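Local atomic coordinates of putative peptide binding protein (PDB entry 3NOH), a protein that probably binds peptides, although its exact role is unknown, and belongs to an uncharacterised family of the periplasmic binding protein (PBP) clan. Residues Ala17-Glu20 with Gly21-Phe25; Ser35-Asp38 with Ile39-Leu43; Asp70-Leu73 with Ile74-Ala77; Arg83-Ala87 with Gly88-Gln92. All blocks are in the same frame, centred on the assembly; numbering follows the deposited sequence. Where two conformers were deposited one is given.

Interaction 1 of 4, residues Ala17-Glu20 with Gly21-Phe25; sequences AQLE and GSYIF
Tyr-23 reaches back past Ser-22 and Gly-21 and sets its phenol against the backbone of Leu-19 and Glu-20. This is the tight part of the contact. Glu-20 N donates to Tyr-23 OH over 2.9 Å, and the bond is nearly straight at 167°. The donor sits at the edge of the ring, in its plane. Leu-19 adds an apolar touch. Its CD2 methyl lies 3.6 Å from Tyr-23 OH and 3.7 Å from Tyr-23 CZ, and the two side chains cross at a slant. Tyr-23 has CG anti to its own carbonyl carbon (chi1 -66°), which turns the ring back along the chain. The ring belongs to strand 22-27, which runs antiparallel between strands 112-116 and 129-134 of the mixed sheet. The segment 17-20 is the loop leading into that strand. On its inner side Leu-19 rests on Ala-72, Leu-73 and Tyr-76 of helix 71-86, and Met-138 touches both Leu-19 and Tyr-23. The other side is loose and wet. Water 1 donates to Glu-20 O and to Ser-22 O, each at 2.8 Å, and so bridges the bend. Its oxygen also stands 3.6 Å above one face of the Tyr-23 ring, toward the rim. Gly-21 makes the bend with a positive phi of 81°. The Glu-20 chain is extended and exposed, and beyond CG it leaves the contact. Gln-18 likewise turns its amide outward, close to a bound sulfate that probably came from the crystallisation liquor.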
# COMPACT_ATOMS: atom_id res chain seq x y z
N ALA A 17 7.71 -18.21 -3.70
CA ALA A 17 6.61 -17.92 -2.74
C ALA A 17 5.44 -17.29 -3.53
O ALA A 17 5.68 -16.51 -4.45
CB ALA A 17 7.10 -16.94 -1.64
N GLN A 18 4.20 -17.62 -3.16
CA GLN A 18 3.00 -17.10 -3.86
C GLN A 18 2.09 -16.35 -2.89
O GLN A 18 2.10 -16.66 -1.72
CB GLN A 18 2.20 -18.25 -4.47
CG GLN A 18 3.04 -19.17 -5.35
CD GLN A 18 2.46 -20.54 -5.51
OE1 GLN A 18 1.70 -21.04 -4.66
NE2 GLN A 18 2.84 -21.20 -6.60
N LEU A 19 1.29 -15.41 -3.40
CA LEU A 19 0.31 -14.66 -2.58
C LEU A 19 -0.78 -15.64 -2.16
O LEU A 19 -1.23 -16.48 -2.98
CB LEU A 19 -0.34 -13.55 -3.40
CG LEU A 19 0.58 -12.41 -3.85
CD1 LEU A 19 -0.17 -11.49 -4.83
CD2 LEU A 19 1.08 -11.69 -2.62
N GLU A 20 -1.19 -15.54 -0.90
CA GLU A 20 -2.21 -16.40 -0.35
C GLU A 20 -2.97 -15.67 0.77
O GLU A 20 -2.37 -14.97 1.57
CB GLU A 20 -1.56 -17.66 0.21
CG GLU A 20 -2.48 -18.81 0.34
CD GLU A 20 -1.96 -19.82 1.33
OE1 GLU A 20 -0.73 -19.80 1.60
OE2 GLU A 20 -2.78 -20.62 1.85
N GLY A 21 -4.28 -15.81 0.82
CA GLY A 21 -5.08 -15.21 1.89
C GLY A 21 -5.35 -13.74 1.62
O GLY A 21 -5.32 -13.28 0.48
N SER A 22 -5.55 -12.99 2.72
CA SER A 22 -5.90 -11.58 2.69
C SER A 22 -4.70 -10.73 2.91
O SER A 22 -3.82 -11.07 3.69
CB SER A 22 -6.91 -11.26 3.83
OG SER A 22 -8.14 -11.89 3.60
N TYR A 23 -4.69 -9.60 2.21
CA TYR A 23 -3.68 -8.60 2.36
C TYR A 23 -4.38 -7.31 2.56
O TYR A 23 -5.59 -7.17 2.29
CB TYR A 23 -2.81 -8.54 1.10
CG TYR A 23 -2.01 -9.79 0.90
CD1 TYR A 23 -2.60 -10.89 0.32
CD2 TYR A 23 -0.67 -9.87 1.31
CE1 TYR A 23 -1.88 -12.09 0.18
CE2 TYR A 23 0.04 -11.05 1.17
CZ TYR A 23 -0.57 -12.15 0.62
OH TYR A 23 0.15 -13.33 0.45
N ILE A 24 -3.58 -6.36 3.05
CA ILE A 24 -4.04 -5.00 3.11
C ILE A 24 -3.15 -4.03 2.40
O ILE A 24 -1.93 -4.18 2.39
CB ILE A 24 -4.31 -4.54 4.52
CG1 ILE A 24 -3.07 -4.52 5.37
CG2 ILE A 24 -5.47 -5.33 5.20
CD1 ILE A 24 -3.37 -3.65 6.66
N PHE A 25 -3.81 -3.04 1.76
CA PHE A 25 -3.19 -1.84 1.28
C PHE A 25 -3.64 -0.72 2.17
O PHE A 25 -4.83 -0.43 2.23
CB PHE A 25 -3.52 -1.56 -0.18
CG PHE A 25 -2.99 -0.25 -0.68
CD1 PHE A 25 -1.64 -0.06 -0.84
CD2 PHE A 25 -3.87 0.81 -0.99
CE1 PHE A 25 -1.15 1.14 -1.28
CE2 PHE A 25 -3.35 2.01 -1.45
CZ PHE A 25 -2.01 2.17 -1.58
O HOH W 1 -2.11 -13.24 3.75

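Interaction 2 of 4, residues Ser35-Asp38 with Ile39-Leu43; sequences SDED and IREQL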
# COMPACT_ATOMS: atom_id res chain seq x y z
N SER A 35 -4.07 13.14 2.21
CA SER A 35 -5.17 13.55 3.07
C SER A 35 -6.49 13.80 2.36
O SER A 35 -7.50 13.98 3.01
CB SER A 35 -4.80 14.83 3.81
OG SER A 35 -4.74 15.94 2.93
N ASP A 36 -6.47 13.85 1.02
CA ASP A 36 -7.68 14.00 0.22
C ASP A 36 -8.40 12.63 0.06
O ASP A 36 -7.87 11.69 -0.49
CB ASP A 36 -7.31 14.64 -1.13
CG ASP A 36 -8.52 14.94 -1.99
OD1 ASP A 36 -8.93 14.04 -2.74
OD2 ASP A 36 -9.01 16.08 -1.93
N GLU A 37 -9.62 12.51 0.57
CA GLU A 37 -10.33 11.24 0.51
C GLU A 37 -10.52 10.68 -0.92
O GLU A 37 -10.37 9.48 -1.13
CB GLU A 37 -11.69 11.37 1.22
CG GLU A 37 -12.52 10.10 1.17
CD GLU A 37 -13.70 10.15 2.14
OE1 GLU A 37 -14.15 11.26 2.47
OE2 GLU A 37 -14.14 9.07 2.58
N ASP A 38 -10.83 11.54 -1.88
CA ASP A 38 -11.00 11.15 -3.28
C ASP A 38 -9.74 10.52 -3.87
O ASP A 38 -9.83 9.54 -4.61
CB ASP A 38 -11.40 12.36 -4.12
CG ASP A 38 -11.39 12.09 -5.65
OD1 ASP A 38 -12.42 11.63 -6.19
OD2 ASP A 38 -10.35 12.38 -6.32
N ILE A 39 -8.55 11.07 -3.55
CA ILE A 39 -7.32 10.49 -4.02
C ILE A 39 -7.11 9.12 -3.40
O ILE A 39 -6.77 8.15 -4.09
CB ILE A 39 -6.05 11.37 -3.70
CG1 ILE A 39 -6.05 12.59 -4.60
CG2 ILE A 39 -4.78 10.58 -3.92
CD1 ILE A 39 -5.86 12.27 -6.08
N ARG A 40 -7.38 9.02 -2.10
CA ARG A 40 -7.28 7.72 -1.46
C ARG A 40 -8.26 6.69 -2.04
O ARG A 40 -7.88 5.55 -2.21
CB ARG A 40 -7.47 7.80 0.06
CG ARG A 40 -6.37 8.61 0.76
CD ARG A 40 -6.30 8.31 2.30
NE ARG A 40 -7.59 8.52 2.93
CZ ARG A 40 -8.06 9.69 3.38
NH1 ARG A 40 -7.34 10.81 3.29
NH2 ARG A 40 -9.28 9.74 3.93
N GLU A 41 -9.48 7.13 -2.34
CA GLU A 41 -10.47 6.25 -3.00
C GLU A 41 -10.00 5.87 -4.40
O GLU A 41 -10.13 4.71 -4.82
CB GLU A 41 -11.87 6.90 -3.02
CG GLU A 41 -12.55 7.01 -1.62
CD GLU A 41 -12.65 5.64 -0.90
OE1 GLU A 41 -13.11 4.65 -1.52
OE2 GLU A 41 -12.23 5.55 0.28
N GLN A 42 -9.41 6.82 -5.14
CA GLN A 42 -8.87 6.48 -6.46
C GLN A 42 -7.80 5.42 -6.34
O GLN A 42 -7.79 4.48 -7.14
CB GLN A 42 -8.29 7.69 -7.17
CG GLN A 42 -9.27 8.64 -7.74
CD GLN A 42 -8.57 9.65 -8.62
OE1 GLN A 42 -7.93 9.28 -9.59
NE2 GLN A 42 -8.67 10.93 -8.27
N LEU A 43 -6.92 5.58 -5.34
CA LEU A 43 -5.85 4.58 -5.11
C LEU A 43 -6.39 3.19 -4.76
O LEU A 43 -5.86 2.17 -5.23
CB LEU A 43 -4.81 5.00 -4.06
CG LEU A 43 -3.86 6.11 -4.48
CD1 LEU A 43 -3.14 6.70 -3.25
CD2 LEU A 43 -2.86 5.53 -5.55
O HOH W 2 -9.50 12.45 4.66
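Asp-36 has CG anti to its backbone N (chi1 -175°), and this swings the carboxylate round to the amide of Ile-39. Gln-42 instead holds CG beside its backbone N, and its otherwise extended chain brings NE2 to the Asp-38 carboxylate. Asp-36 OD1 uses its anti lone pair to accept from Ile-39 N at 3.1 Å. Asp-38 OD2 accepts from Gln-42 NE2 at 3.0 Å. It is met on the syn side, 34° out of the carboxylate plane, while the acceptor lies close to the plane of the amide. Gln-42 OE1 is used as well, by Arg-55 N. Asp-36 is the N-cap of helix 37-47, and the helical bonds begin at once. Asp-36 O takes Arg-40 N, Glu-37 O takes Glu-41 N, and Asp-38 O takes Gln-42 N. The carboxylates of Asp-36 and Asp-38 lie at the N-terminal end of the helix, whose partial positive charge probably favours their ionised form. Arg-40 curls back over the first turn. One face of its guanidinium lies against Glu-37 CA, which is 3.8 Å above the plane, toward the rim of the group. Arg-40 NH2 donates to water 2 at 2.8 Å, and the water donates to Ser-35 O at 3.0 Å. Arg-40 NE forms a salt bridge with Asp-129, and NH1 bonds to Leu-34 O. Glu-37 and Glu-41 lie side by side, with CG of one 4.2 Å from CG of the other. A salt bridge to Lys-44 probably offsets the charge of Glu-41.

Interaction 3 of 4, residues Asp70-Leu73 with Ile74-Ala77; sequences DYAL and IRYA
Ile-74 N donates to Asp-70 O over 2.9 Å, which closes the first turn of helix 71-86. Asp-70 is the N-cap and is used twice. Its OD1 also accepts from Leu-73 N at 3.2 Å, with the donor well above the carboxylate plane. The main-chain acceptors that follow are filled in turn. Tyr-71 O takes Arg-75 N at 3.1 Å, Ala-72 O takes Tyr-76 N at 3.0 Å, and Leu-73 O takes Ala-77 N at 2.8 Å. The helix is the crossover of the beta-alpha-beta unit between strands 61-67 and 90-96. Its buried side carries the apolar contact. Leu-73 and Tyr-76 lie side by side and point the same way, with Leu-73 CD1 3.8 Å from Tyr-76 CD2. Both also pack on Leu-114 of strand 112-116. On the outer side, bends at chi2 and chi3 fold the Arg-75 guanidinium back beside the preceding turn. NH1 of Arg-75 comes to 3.7 Å from Ala-72 CA. The polar end finds its partners beyond the helix: NH1 bonds to Ala-17 O and NH2 forms a salt bridge with a bound sulfate, probably from the crystallisation liquor. Arg-75 was modelled in two conformers, so this holds for one of them. The positive charge of Arg-75 and the nearby sulfate probably stabilise each other, while the Asp-70 carboxylate is likely helped by the helix N terminus.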
# COMPACT_ATOMS: atom_id res chain seq x y z
N ASP A 70 8.41 -11.15 3.08
CA ASP A 70 7.23 -11.56 2.38
C ASP A 70 7.57 -11.50 0.87
O ASP A 70 7.29 -10.51 0.19
CB ASP A 70 6.03 -10.64 2.73
CG ASP A 70 4.73 -11.19 2.21
OD1 ASP A 70 4.77 -12.04 1.24
OD2 ASP A 70 3.66 -10.77 2.72
N TYR A 71 8.19 -12.55 0.38
CA TYR A 71 8.78 -12.48 -0.96
C TYR A 71 7.75 -12.33 -2.06
O TYR A 71 7.96 -11.59 -3.03
CB TYR A 71 9.67 -13.69 -1.21
CG TYR A 71 10.69 -13.95 -0.11
CD1 TYR A 71 11.41 -12.91 0.45
CD2 TYR A 71 10.95 -15.25 0.31
CE1 TYR A 71 12.35 -13.14 1.45
CE2 TYR A 71 11.89 -15.50 1.32
CZ TYR A 71 12.58 -14.44 1.88
OH TYR A 71 13.51 -14.66 2.88
N ALA A 72 6.62 -13.03 -1.91
CA ALA A 72 5.55 -12.93 -2.87
C ALA A 72 4.98 -11.52 -2.88
O ALA A 72 4.68 -11.01 -3.97
CB ALA A 72 4.43 -13.91 -2.57
N LEU A 73 4.81 -10.92 -1.71
CA LEU A 73 4.29 -9.54 -1.64
C LEU A 73 5.26 -8.50 -2.20
O LEU A 73 4.81 -7.48 -2.76
CB LEU A 73 3.82 -9.15 -0.23
CG LEU A 73 2.90 -7.95 -0.14
CD1 LEU A 73 1.59 -8.07 -1.02
CD2 LEU A 73 2.55 -7.70 1.36
N ILE A 74 6.56 -8.73 -2.04
CA ILE A 74 7.52 -7.81 -2.67
C ILE A 74 7.38 -7.90 -4.20
O ILE A 74 7.37 -6.85 -4.86
CB ILE A 74 8.99 -8.05 -2.25
CG1 ILE A 74 9.16 -7.91 -0.74
CG2 ILE A 74 9.93 -7.07 -2.98
CD1 ILE A 74 10.47 -8.53 -0.28
N ARG A 75 7.26 -9.11 -4.75
CA ARG A 75 7.04 -9.31 -6.20
C ARG A 75 5.80 -8.54 -6.66
O ARG A 75 5.84 -7.79 -7.67
CB ARG A 75 6.84 -10.79 -6.54
CG ARG A 75 8.09 -11.62 -6.64
CD ARG A 75 7.95 -12.77 -7.68
NE ARG A 75 6.67 -13.48 -7.66
CZ ARG A 75 6.31 -14.37 -6.74
NH1 ARG A 75 7.12 -14.66 -5.72
NH2 ARG A 75 5.13 -14.96 -6.82
N TYR A 76 4.70 -8.72 -5.93
CA TYR A 76 3.41 -8.03 -6.18
C TYR A 76 3.60 -6.49 -6.12
O TYR A 76 3.14 -5.77 -7.03
CB TYR A 76 2.33 -8.46 -5.16
CG TYR A 76 1.10 -7.61 -5.22
CD1 TYR A 76 0.09 -7.88 -6.14
CD2 TYR A 76 0.97 -6.48 -4.40
CE1 TYR A 76 -1.06 -7.02 -6.24
CE2 TYR A 76 -0.16 -5.64 -4.50
CZ TYR A 76 -1.15 -5.92 -5.42
OH TYR A 76 -2.24 -5.07 -5.47
N ALA A 77 4.29 -6.03 -5.09
CA ALA A 77 4.51 -4.61 -4.86
C ALA A 77 5.34 -3.98 -5.99
O ALA A 77 5.01 -2.89 -6.51
CB ALA A 77 5.20 -4.40 -3.49

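Interaction 4 of 4, residues Arg83-Ala87 with Gly88-Gln92; sequences RLNDA and GADVQ
The amide of Asn-85 meets Val-91 with both of its polar atoms. OD1 of Asn-85 accepts from Val-91 N at 2.9 Å, and the bond is almost straight at 168°. ND2 of Asn-85 donates to Val-91 O at 3.1 Å. That acceptor lies near the amide plane, and the donor in turn lies in the plane of the Val-91 carbonyl, on a lone pair. In this conformer, one of two deposited for Asn-85, the side chain holds both the N-H and the C=O of Val-91, which would fix the amide's rotation. Ala-89 O stands to one side of the amide plane, displaced from CG. It lies 3.2 Å from Asn-85 OD1, and these two acceptors are not bonded to each other. Ala-89 O takes a bond from water 3 and also receives a CA-H...O contact from Asn-85 CA. Close by, the backbone forms a Schellman motif, which ends helix 71-86 and turns the chain into strand 90-96 of the beta-alpha-beta unit. Gly-88 has a positive phi of 97°. Ala-89 N donates to Leu-84 O at 3.1 Å, and Gly-88 N donates to Asn-85 O at 3.0 Å from above the carbonyl plane. On the inner side Leu-84 and Val-91 cross at a slant, with Leu-84 CD1 3.9 Å from Val-91 CG2. Both also reach Ile-64 of strand 61-67, and Leu-84 touches Phe-46 of helix 37-47.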
# COMPACT_ATOMS: atom_id res chain seq x y z
N ARG A 83 2.86 -0.36 -12.47
CA ARG A 83 1.56 0.10 -12.96
C ARG A 83 1.26 1.52 -12.46
O ARG A 83 0.74 2.34 -13.25
CB ARG A 83 0.43 -0.88 -12.60
CG ARG A 83 0.56 -2.24 -13.28
CD ARG A 83 -0.70 -3.14 -13.03
NE ARG A 83 -1.06 -3.32 -11.61
CZ ARG A 83 -0.56 -4.27 -10.81
NH1 ARG A 83 0.36 -5.11 -11.27
NH2 ARG A 83 -0.99 -4.38 -9.56
N LEU A 84 1.58 1.82 -11.20
CA LEU A 84 1.36 3.17 -10.68
C LEU A 84 2.19 4.19 -11.43
O LEU A 84 1.67 5.22 -11.84
CB LEU A 84 1.62 3.23 -9.17
CG LEU A 84 0.53 2.60 -8.28
CD1 LEU A 84 1.13 2.38 -6.86
CD2 LEU A 84 -0.76 3.51 -8.33
N ASN A 85 3.47 3.87 -11.71
CA ASN A 85 4.28 4.84 -12.44
C ASN A 85 3.91 4.96 -13.90
O ASN A 85 4.00 6.05 -14.49
CB ASN A 85 5.77 4.61 -12.18
CG ASN A 85 6.07 4.76 -10.73
OD1 ASN A 85 5.12 5.02 -9.94
ND2 ASN A 85 7.35 4.60 -10.33
N ASP A 86 3.41 3.89 -14.49
CA ASP A 86 2.85 3.97 -15.84
C ASP A 86 1.65 4.93 -15.89
O ASP A 86 1.41 5.58 -16.91
CB ASP A 86 2.42 2.57 -16.31
CG ASP A 86 3.60 1.67 -16.69
OD1 ASP A 86 4.76 2.16 -16.76
OD2 ASP A 86 3.38 0.46 -16.90
N ALA A 87 0.93 5.02 -14.77
CA ALA A 87 -0.25 5.88 -14.64
C ALA A 87 0.13 7.32 -14.22
O ALA A 87 -0.74 8.16 -14.04
CB ALA A 87 -1.23 5.28 -13.67
N GLY A 88 1.43 7.60 -14.11
CA GLY A 88 1.92 8.96 -13.95
C GLY A 88 2.19 9.30 -12.49
O GLY A 88 2.54 10.45 -12.19
N ALA A 89 2.03 8.33 -11.60
CA ALA A 89 2.39 8.48 -10.20
C ALA A 89 3.93 8.31 -10.12
O ALA A 89 4.56 7.91 -11.12
CB ALA A 89 1.67 7.44 -9.35
N ASP A 90 4.55 8.75 -9.02
CA ASP A 90 5.97 8.46 -8.79
C ASP A 90 6.05 7.74 -7.45
O ASP A 90 6.18 8.34 -6.40
CB ASP A 90 6.91 9.65 -8.79
CG ASP A 90 8.44 9.21 -8.71
OD1 ASP A 90 8.80 8.00 -8.89
OD2 ASP A 90 9.28 10.11 -8.52
N VAL A 91 5.85 6.44 -7.52
CA VAL A 91 5.83 5.61 -6.33
C VAL A 91 7.12 4.78 -6.26
O VAL A 91 7.69 4.40 -7.30
CB VAL A 91 4.58 4.70 -6.35
CG1 VAL A 91 4.58 3.69 -5.23
CG2 VAL A 91 3.30 5.60 -6.29
N GLN A 92 7.60 4.60 -5.04
CA GLN A 92 8.72 3.69 -4.71
C GLN A 92 8.23 2.64 -3.72
O GLN A 92 7.40 2.92 -2.84
CB GLN A 92 9.90 4.46 -4.05
CG GLN A 92 10.39 5.57 -4.79
CD GLN A 92 11.53 6.27 -4.10
OE1 GLN A 92 12.62 6.38 -4.64
NE2 GLN A 92 11.26 6.79 -2.86
O HOH W 3 6.45 8.02 -13.29

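The four contacts follow one another along the chain, and none nests in or crosses another. Interaction 1 closes the turn into strand 22-27. Interaction 2 closes the first turn of helix 37-47, on the opposite side of the chain's centre. Interactions 3 and 4 mark the start and the end of helix 71-86, with centres about 17 Å apart. Interaction 1 meets interaction 3 where the N-terminal loop lies against that helix, at Ala-72 and Arg-75. Phe-25 packs on Leu-43, which joins strand 22-27 to helix 37-47. The same leucine meets Leu-84 and so links interaction 2 to interaction 4. Interactions 1 and 4 reach the same sheet without touching.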